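Local coordinates for 49 protein (Murid herpesvirus 4, PDB 6A4V) that probably facilitates gammaherpesvirus replication by interacting with the host enzyme poly(ADP-ribose) polymerase 1, at residues D37-E45 against F189-K200. Sequence-based numbering, arbitrary orientation.
Sequences DEFYYPSLE and FSYMYNFKTFLK
Glu38 and Asn194 meet twice, once through their side chains and once through the backbone. Asn194 ND2 gives a bent hydrogen bond to Glu38 OE2 (2.8 Å), which lies in the amide plane but is approached from above its own carboxylate plane, the two planes standing 77° apart. The backbone bond, Asn194 N to Glu38 O at 3.2 Å, is nearly straight. Beside them, Lys200 NZ forms a salt bridge with OD2 of the poorly ordered Asp37 (2.8 Å). Tyr40 N donates to Met192 O (2.7 Å), Tyr41 N reaches the same oxygen weakly, and Met192 N returns a bond to Tyr41 O (3.1 Å). Tyr40 and Tyr41 thus both face Met192, a classic beta bulge in a predominantly helical protein. One face of the Tyr41 ring covers Met192 N, while its hydroxyl donates to Phe189 O. Phe39, Tyr191 and Tyr193 form an aromatic cluster, in which Phe39 turns an edge toward the face of Tyr191 and runs beside Tyr193 with planes only 21° apart but little overlap. Behind the amide stands the N-cap of helix 195-203: with chi1 at 66°, Asn194 carries OD1 to Thr197 N (3.0 Å) and Thr197 OG1 (2.6 Å), two bonds that fix the rotation of the amide. A water donates to Thr197 OG1 and, weakly, to Glu38 OE1. Deeper in the fold, Tyr40 OH is hydrogen-bonded to Glu86.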
ATOM      1  N   ASP B  37       4.912 -15.872   1.506  1.00 71.31           N
ATOM      2  CA  ASP B  37       4.846 -14.468   2.071  1.00 75.08           C
ATOM      3  C   ASP B  37       3.391 -13.985   2.201  1.00 67.20           C
ATOM      4  O   ASP B  37       2.588 -14.651   2.820  1.00 99.00           O
ATOM      5  CB  ASP B  37       5.676 -13.494   1.229  1.00 83.30           C
ATOM      6  CG  ASP B  37       7.159 -13.596   1.500  1.00 93.05           C
ATOM      7  OD1 ASP B  37       7.541 -13.485   2.679  1.00 75.69           O
ATOM      8  OD2 ASP B  37       7.915 -13.794   0.525  1.00127.57           O
ATOM      9  N   GLU B  38       3.068 -12.852   1.560  1.00 60.99           N
ATOM     10  CA  GLU B  38       1.917 -11.983   1.831  1.00 53.77           C
ATOM     11  C   GLU B  38       0.615 -12.590   1.290  1.00 47.55           C
ATOM     12  O   GLU B  38       0.560 -13.207   0.256  1.00 50.54           O
ATOM     13  CB  GLU B  38       2.047 -10.621   1.137  1.00 60.84           C
ATOM     14  CG  GLU B  38       3.251  -9.773   1.517  1.00 69.72           C
ATOM     15  CD  GLU B  38       3.686  -8.789   0.432  1.00 77.93           C
ATOM     16  OE1 GLU B  38       4.915  -8.608   0.238  1.00 93.06           O
ATOM     17  OE2 GLU B  38       2.807  -8.201  -0.235  1.00 84.58           O
ATOM     18  N   PHE B  39      -0.479 -12.260   1.963  1.00 49.97           N
ATOM     19  CA  PHE B  39      -1.742 -12.858   1.689  1.00 43.04           C
ATOM     20  C   PHE B  39      -2.635 -11.867   0.976  1.00 35.88           C
ATOM     21  O   PHE B  39      -2.548 -10.652   1.169  1.00 42.55           O
ATOM     22  CB  PHE B  39      -2.371 -13.368   2.970  1.00 44.52           C
ATOM     23  CG  PHE B  39      -1.724 -14.620   3.513  1.00 48.57           C
ATOM     24  CD1 PHE B  39      -1.968 -15.853   2.928  1.00 45.71           C
ATOM     25  CD2 PHE B  39      -0.880 -14.556   4.613  1.00 53.02           C
ATOM     26  CE1 PHE B  39      -1.328 -16.989   3.392  1.00 50.10           C
ATOM     27  CE2 PHE B  39      -0.291 -15.707   5.115  1.00 56.73           C
ATOM     28  CZ  PHE B  39      -0.545 -16.929   4.522  1.00 51.72           C
ATOM     29  N   TYR B  40      -3.387 -12.408   0.040  1.00 28.23           N
ATOM     30  CA  TYR B  40      -4.482 -11.693  -0.526  1.00 37.16           C
ATOM     31  C   TYR B  40      -5.456 -11.517   0.646  1.00 33.50           C
ATOM     32  O   TYR B  40      -5.979 -10.460   0.852  1.00 35.45           O
ATOM     33  CB  TYR B  40      -5.019 -12.455  -1.748  1.00 35.76           C
ATOM     34  CG  TYR B  40      -5.934 -11.680  -2.670  1.00 32.50           C
ATOM     35  CD1 TYR B  40      -5.507 -10.510  -3.265  1.00 30.28           C
ATOM     36  CD2 TYR B  40      -7.145 -12.218  -3.096  1.00 31.73           C
ATOM     37  CE1 TYR B  40      -6.344  -9.794  -4.111  1.00 28.43           C
ATOM     38  CE2 TYR B  40      -7.964 -11.555  -3.992  1.00 34.12           C
ATOM     39  CZ  TYR B  40      -7.562 -10.323  -4.485  1.00 34.22           C
ATOM     40  OH  TYR B  40      -8.387  -9.611  -5.282  1.00 31.06           O
ATOM     41  N   TYR B  41      -5.670 -12.608   1.389  1.00 36.75           N
ATOM     42  CA  TYR B  41      -6.213 -12.550   2.702  1.00 35.08           C
ATOM     43  C   TYR B  41      -5.692 -13.745   3.474  1.00 38.23           C
ATOM     44  O   TYR B  41      -5.545 -14.821   2.906  1.00 35.43           O
ATOM     45  CB  TYR B  41      -7.755 -12.558   2.681  1.00 30.99           C
ATOM     46  CG  TYR B  41      -8.416 -13.709   1.962  1.00 37.38           C
ATOM     47  CD1 TYR B  41      -8.785 -14.863   2.656  1.00 38.27           C
ATOM     48  CD2 TYR B  41      -8.722 -13.636   0.606  1.00 38.86           C
ATOM     49  CE1 TYR B  41      -9.373 -15.937   2.015  1.00 40.00           C
ATOM     50  CE2 TYR B  41      -9.295 -14.706  -0.062  1.00 39.77           C
ATOM     51  CZ  TYR B  41      -9.632 -15.847   0.661  1.00 43.04           C
ATOM     52  OH  TYR B  41     -10.227 -16.898   0.073  1.00 39.48           O
ATOM     53  N   PRO B  42      -5.552 -13.597   4.806  1.00 40.27           N
ATOM     54  CA  PRO B  42      -5.239 -14.706   5.705  1.00 33.00           C
ATOM     55  C   PRO B  42      -6.482 -15.468   6.146  1.00 37.21           C
ATOM     56  O   PRO B  42      -7.640 -14.952   6.019  1.00 33.62           O
ATOM     57  CB  PRO B  42      -4.626 -13.892   6.863  1.00 31.55           C
ATOM     58  CG  PRO B  42      -5.499 -12.683   6.949  1.00 36.07           C
ATOM     59  CD  PRO B  42      -5.834 -12.333   5.524  1.00 32.77           C
ATOM     60  N   SER B  43      -6.278 -16.660   6.706  1.00 38.78           N
ATOM     61  CA  SER B  43      -7.372 -17.443   7.314  1.00 42.14           C
ATOM     62  C   SER B  43      -7.682 -16.901   8.715  1.00 41.30           C
ATOM     63  O   SER B  43      -6.728 -16.590   9.468  1.00 38.93           O
ATOM     64  CB  SER B  43      -6.944 -18.896   7.443  1.00 43.74           C
ATOM     65  OG  SER B  43      -5.640 -18.936   8.044  1.00 46.29           O
ATOM     66  N   LEU B  44      -8.952 -16.882   9.123  1.00 46.42           N
ATOM     67  CA  LEU B  44      -9.292 -16.645  10.578  1.00 50.77           C
ATOM     68  C   LEU B  44      -8.462 -17.591  11.453  1.00 58.38           C
ATOM     69  O   LEU B  44      -7.994 -17.217  12.535  1.00 47.62           O
ATOM     70  CB  LEU B  44     -10.781 -16.844  10.869  1.00 55.94           C
ATOM     71  CG  LEU B  44     -11.709 -15.736  10.372  1.00 81.12           C
ATOM     72  CD1 LEU B  44     -13.155 -16.211  10.307  1.00 90.81           C
ATOM     73  CD2 LEU B  44     -11.607 -14.487  11.230  1.00 85.15           C
ATOM     74  N   GLU B  45      -8.284 -18.816  10.963  1.00 61.94           N
ATOM     75  CA  GLU B  45      -7.661 -19.875  11.717  1.00 68.31           C
ATOM     76  C   GLU B  45      -6.266 -19.420  12.159  1.00 64.08           C
ATOM     77  O   GLU B  45      -5.952 -19.452  13.348  1.00 60.33           O
ATOM     78  CB  GLU B  45      -7.657 -21.166  10.891  1.00 83.06           C
ATOM     79  CG  GLU B  45      -9.060 -21.696  10.555  1.00 97.37           C
ATOM     80  CD  GLU B  45      -9.953 -22.209  11.692  1.00 94.82           C
ATOM     81  OE1 GLU B  45     -10.092 -21.516  12.731  1.00 89.42           O
ATOM     82  OE2 GLU B  45     -10.541 -23.306  11.529  1.00 92.01           O
ATOM     83  N   PHE B 189      -9.730 -22.329  -0.168  1.00 48.65           N
ATOM     84  CA  PHE B 189      -9.798 -20.888  -0.082  1.00 49.07           C
ATOM     85  C   PHE B 189      -9.846 -20.415   1.370  1.00 40.10           C
ATOM     86  O   PHE B 189     -10.508 -19.430   1.675  1.00 47.53           O
ATOM     87  CB  PHE B 189     -10.991 -20.383  -0.897  1.00 48.46           C
ATOM     88  CG  PHE B 189     -10.793 -20.624  -2.366  1.00 50.87           C
ATOM     89  CD1 PHE B 189     -11.055 -21.860  -2.939  1.00 54.02           C
ATOM     90  CD2 PHE B 189     -10.242 -19.623  -3.164  1.00 55.28           C
ATOM     91  CE1 PHE B 189     -10.840 -22.063  -4.293  1.00 53.35           C
ATOM     92  CE2 PHE B 189     -10.026 -19.830  -4.511  1.00 41.21           C
ATOM     93  CZ  PHE B 189     -10.312 -21.050  -5.073  1.00 49.16           C
ATOM     94  N   SER B 190      -9.122 -21.093   2.255  1.00 43.39           N
ATOM     95  CA  SER B 190      -9.042 -20.622   3.656  1.00 44.15           C
ATOM     96  C   SER B 190      -8.331 -19.275   3.670  1.00 43.49           C
ATOM     97  O   SER B 190      -8.746 -18.395   4.454  1.00 49.45           O
ATOM     98  CB  SER B 190      -8.340 -21.597   4.532  1.00 47.16           C
ATOM     99  OG  SER B 190      -9.042 -22.828   4.544  1.00 61.99           O
ATOM    100  N   TYR B 191      -7.254 -19.204   2.838  1.00 38.08           N
ATOM    101  CA  TYR B 191      -6.357 -18.066   2.585  1.00 39.70           C
ATOM    102  C   TYR B 191      -6.143 -17.980   1.079  1.00 43.33           C
ATOM    103  O   TYR B 191      -6.545 -18.888   0.362  1.00 33.49           O
ATOM    104  CB  TYR B 191      -5.021 -18.210   3.311  1.00 43.06           C
ATOM    105  CG  TYR B 191      -4.333 -19.541   3.127  1.00 43.99           C
ATOM    106  CD1 TYR B 191      -4.515 -20.584   4.016  1.00 53.95           C
ATOM    107  CD2 TYR B 191      -3.510 -19.758   2.055  1.00 54.40           C
ATOM    108  CE1 TYR B 191      -3.856 -21.794   3.866  1.00 57.39           C
ATOM    109  CE2 TYR B 191      -2.864 -20.964   1.866  1.00 56.77           C
ATOM    110  CZ  TYR B 191      -3.029 -21.986   2.776  1.00 56.70           C
ATOM    111  OH  TYR B 191      -2.363 -23.153   2.560  1.00 60.91           O
ATOM    112  N   MET B 192      -5.575 -16.851   0.629  1.00 42.90           N
ATOM    113  CA  MET B 192      -5.110 -16.667  -0.706  1.00 41.20           C
ATOM    114  C   MET B 192      -3.792 -15.913  -0.618  1.00 44.17           C
ATOM    115  O   MET B 192      -3.623 -15.049   0.217  1.00 38.00           O
ATOM    116  CB  MET B 192      -6.074 -15.878  -1.600  1.00 46.37           C
ATOM    117  CG  MET B 192      -6.903 -16.716  -2.563  1.00 51.56           C
ATOM    118  SD  MET B 192      -6.003 -17.565  -3.879  1.00 50.06           S
ATOM    119  CE  MET B 192      -6.527 -16.672  -5.334  1.00 56.28           C
ATOM    120  N   TYR B 193      -2.835 -16.306  -1.456  1.00 47.87           N
ATOM    121  CA  TYR B 193      -1.636 -15.510  -1.603  1.00 41.35           C
ATOM    122  C   TYR B 193      -1.947 -14.362  -2.559  1.00 34.17           C
ATOM    123  O   TYR B 193      -2.837 -14.461  -3.388  1.00 32.43           O
ATOM    124  CB  TYR B 193      -0.479 -16.381  -2.075  1.00 38.65           C
ATOM    125  CG  TYR B 193       0.007 -17.287  -0.980  1.00 42.39           C
ATOM    126  CD1 TYR B 193       0.799 -16.772   0.025  1.00 44.22           C
ATOM    127  CD2 TYR B 193      -0.271 -18.648  -0.963  1.00 39.14           C
ATOM    128  CE1 TYR B 193       1.241 -17.563   1.069  1.00 48.45           C
ATOM    129  CE2 TYR B 193       0.173 -19.452   0.078  1.00 44.90           C
ATOM    130  CZ  TYR B 193       0.945 -18.906   1.087  1.00 46.99           C
ATOM    131  OH  TYR B 193       1.381 -19.627   2.156  1.00 53.00           O
ATOM    132  N   ASN B 194      -1.223 -13.269  -2.422  1.00 29.48           N
ATOM    133  CA  ASN B 194      -1.368 -12.130  -3.354  1.00 31.05           C
ATOM    134  C   ASN B 194      -0.457 -12.322  -4.586  1.00 36.06           C
ATOM    135  O   ASN B 194       0.438 -13.173  -4.662  1.00 38.18           O
ATOM    136  CB  ASN B 194      -1.050 -10.831  -2.622  1.00 31.59           C
ATOM    137  CG  ASN B 194       0.407 -10.758  -2.204  1.00 41.12           C
ATOM    138  OD1 ASN B 194       1.211 -11.653  -2.512  1.00 51.47           O
ATOM    139  ND2 ASN B 194       0.766  -9.688  -1.537  1.00 39.14           N
ATOM    140  N   PHE B 195      -0.682 -11.502  -5.590  1.00 33.11           N
ATOM    141  CA  PHE B 195       0.012 -11.566  -6.854  1.00 37.23           C
ATOM    142  C   PHE B 195       1.540 -11.419  -6.758  1.00 43.43           C
ATOM    143  O   PHE B 195       2.273 -12.133  -7.406  1.00 43.15           O
ATOM    144  CB  PHE B 195      -0.530 -10.433  -7.700  1.00 39.93           C
ATOM    145  CG  PHE B 195       0.102 -10.312  -9.040  1.00 43.09           C
ATOM    146  CD1 PHE B 195       0.330 -11.428  -9.817  1.00 45.58           C
ATOM    147  CD2 PHE B 195       0.389  -9.058  -9.560  1.00 45.23           C
ATOM    148  CE1 PHE B 195       0.901 -11.293 -11.072  1.00 43.83           C
ATOM    149  CE2 PHE B 195       0.939  -8.932 -10.820  1.00 44.13           C
ATOM    150  CZ  PHE B 195       1.190 -10.050 -11.571  1.00 42.99           C
ATOM    151  N   LYS B 196       2.011 -10.417  -6.028  1.00 37.49           N
ATOM    152  CA  LYS B 196       3.418 -10.209  -5.777  1.00 40.06           C
ATOM    153  C   LYS B 196       4.023 -11.560  -5.381  1.00 46.16           C
ATOM    154  O   LYS B 196       5.025 -11.995  -5.954  1.00 41.77           O
ATOM    155  CB  LYS B 196       3.524  -9.085  -4.732  1.00 52.60           C
ATOM    156  CG  LYS B 196       4.822  -8.946  -3.969  1.00 68.58           C
ATOM    157  CD  LYS B 196       4.949  -7.602  -3.244  1.00 84.45           C
ATOM    158  CE  LYS B 196       4.941  -6.409  -4.186  1.00 96.65           C
ATOM    159  NZ  LYS B 196       5.958  -5.377  -3.847  1.00 91.74           N
ATOM    160  N   THR B 197       3.373 -12.276  -4.454  1.00 39.51           N
ATOM    161  CA  THR B 197       3.909 -13.588  -4.070  1.00 42.10           C
ATOM    162  C   THR B 197       3.902 -14.598  -5.226  1.00 43.42           C
ATOM    163  O   THR B 197       4.835 -15.379  -5.363  1.00 47.89           O
ATOM    164  CB  THR B 197       3.186 -14.083  -2.830  1.00 33.21           C
ATOM    165  OG1 THR B 197       3.365 -12.984  -1.928  1.00 28.99           O
ATOM    166  CG2 THR B 197       3.743 -15.362  -2.290  1.00 33.20           C
ATOM    167  N   PHE B 198       2.867 -14.622  -6.053  1.00 45.98           N
ATOM    168  CA  PHE B 198       2.821 -15.684  -7.066  1.00 42.77           C
ATOM    169  C   PHE B 198       3.908 -15.401  -8.106  1.00 49.18           C
ATOM    170  O   PHE B 198       4.492 -16.352  -8.666  1.00 48.73           O
ATOM    171  CB  PHE B 198       1.453 -15.827  -7.726  1.00 39.58           C
ATOM    172  CG  PHE B 198       0.427 -16.591  -6.943  1.00 37.84           C
ATOM    173  CD1 PHE B 198       0.574 -17.946  -6.757  1.00 39.73           C
ATOM    174  CD2 PHE B 198      -0.673 -15.959  -6.391  1.00 42.73           C
ATOM    175  CE1 PHE B 198      -0.348 -18.658  -6.035  1.00 36.33           C
ATOM    176  CE2 PHE B 198      -1.552 -16.665  -5.584  1.00 41.38           C
ATOM    177  CZ  PHE B 198      -1.422 -18.021  -5.474  1.00 38.10           C
ATOM    178  N   LEU B 199       4.158 -14.103  -8.338  1.00 51.34           N
ATOM    179  CA  LEU B 199       5.241 -13.591  -9.184  1.00 50.48           C
ATOM    180  C   LEU B 199       6.580 -14.060  -8.647  1.00 50.55           C
ATOM    181  O   LEU B 199       7.424 -14.610  -9.364  1.00 59.27           O
ATOM    182  CB  LEU B 199       5.187 -12.060  -9.213  1.00 48.80           C
ATOM    183  CG  LEU B 199       4.184 -11.496 -10.210  1.00 49.36           C
ATOM    184  CD1 LEU B 199       3.879 -10.027  -9.962  1.00 41.17           C
ATOM    185  CD2 LEU B 199       4.698 -11.674 -11.618  1.00 47.79           C
ATOM    186  N   LYS B 200       6.790 -13.781  -7.377  1.00 59.19           N
ATOM    187  CA  LYS B 200       8.003 -14.175  -6.728  1.00 56.82           C
ATOM    188  C   LYS B 200       8.303 -15.655  -7.053  1.00 55.09           C
ATOM    189  O   LYS B 200       9.370 -15.948  -7.571  1.00 61.94           O
ATOM    190  CB  LYS B 200       7.867 -13.825  -5.246  1.00 56.36           C
ATOM    191  CG  LYS B 200       9.136 -13.939  -4.420  1.00 64.68           C
ATOM    192  CD  LYS B 200       8.950 -14.705  -3.141  1.00 66.13           C
ATOM    193  CE  LYS B 200      10.168 -14.680  -2.240  1.00 75.53           C
ATOM    194  NZ  LYS B 200       9.852 -15.283  -0.920  1.00 81.62           N
TER
HETATM  195  O   HOH W   1       5.523 -11.162  -1.224  1.00 54.85           O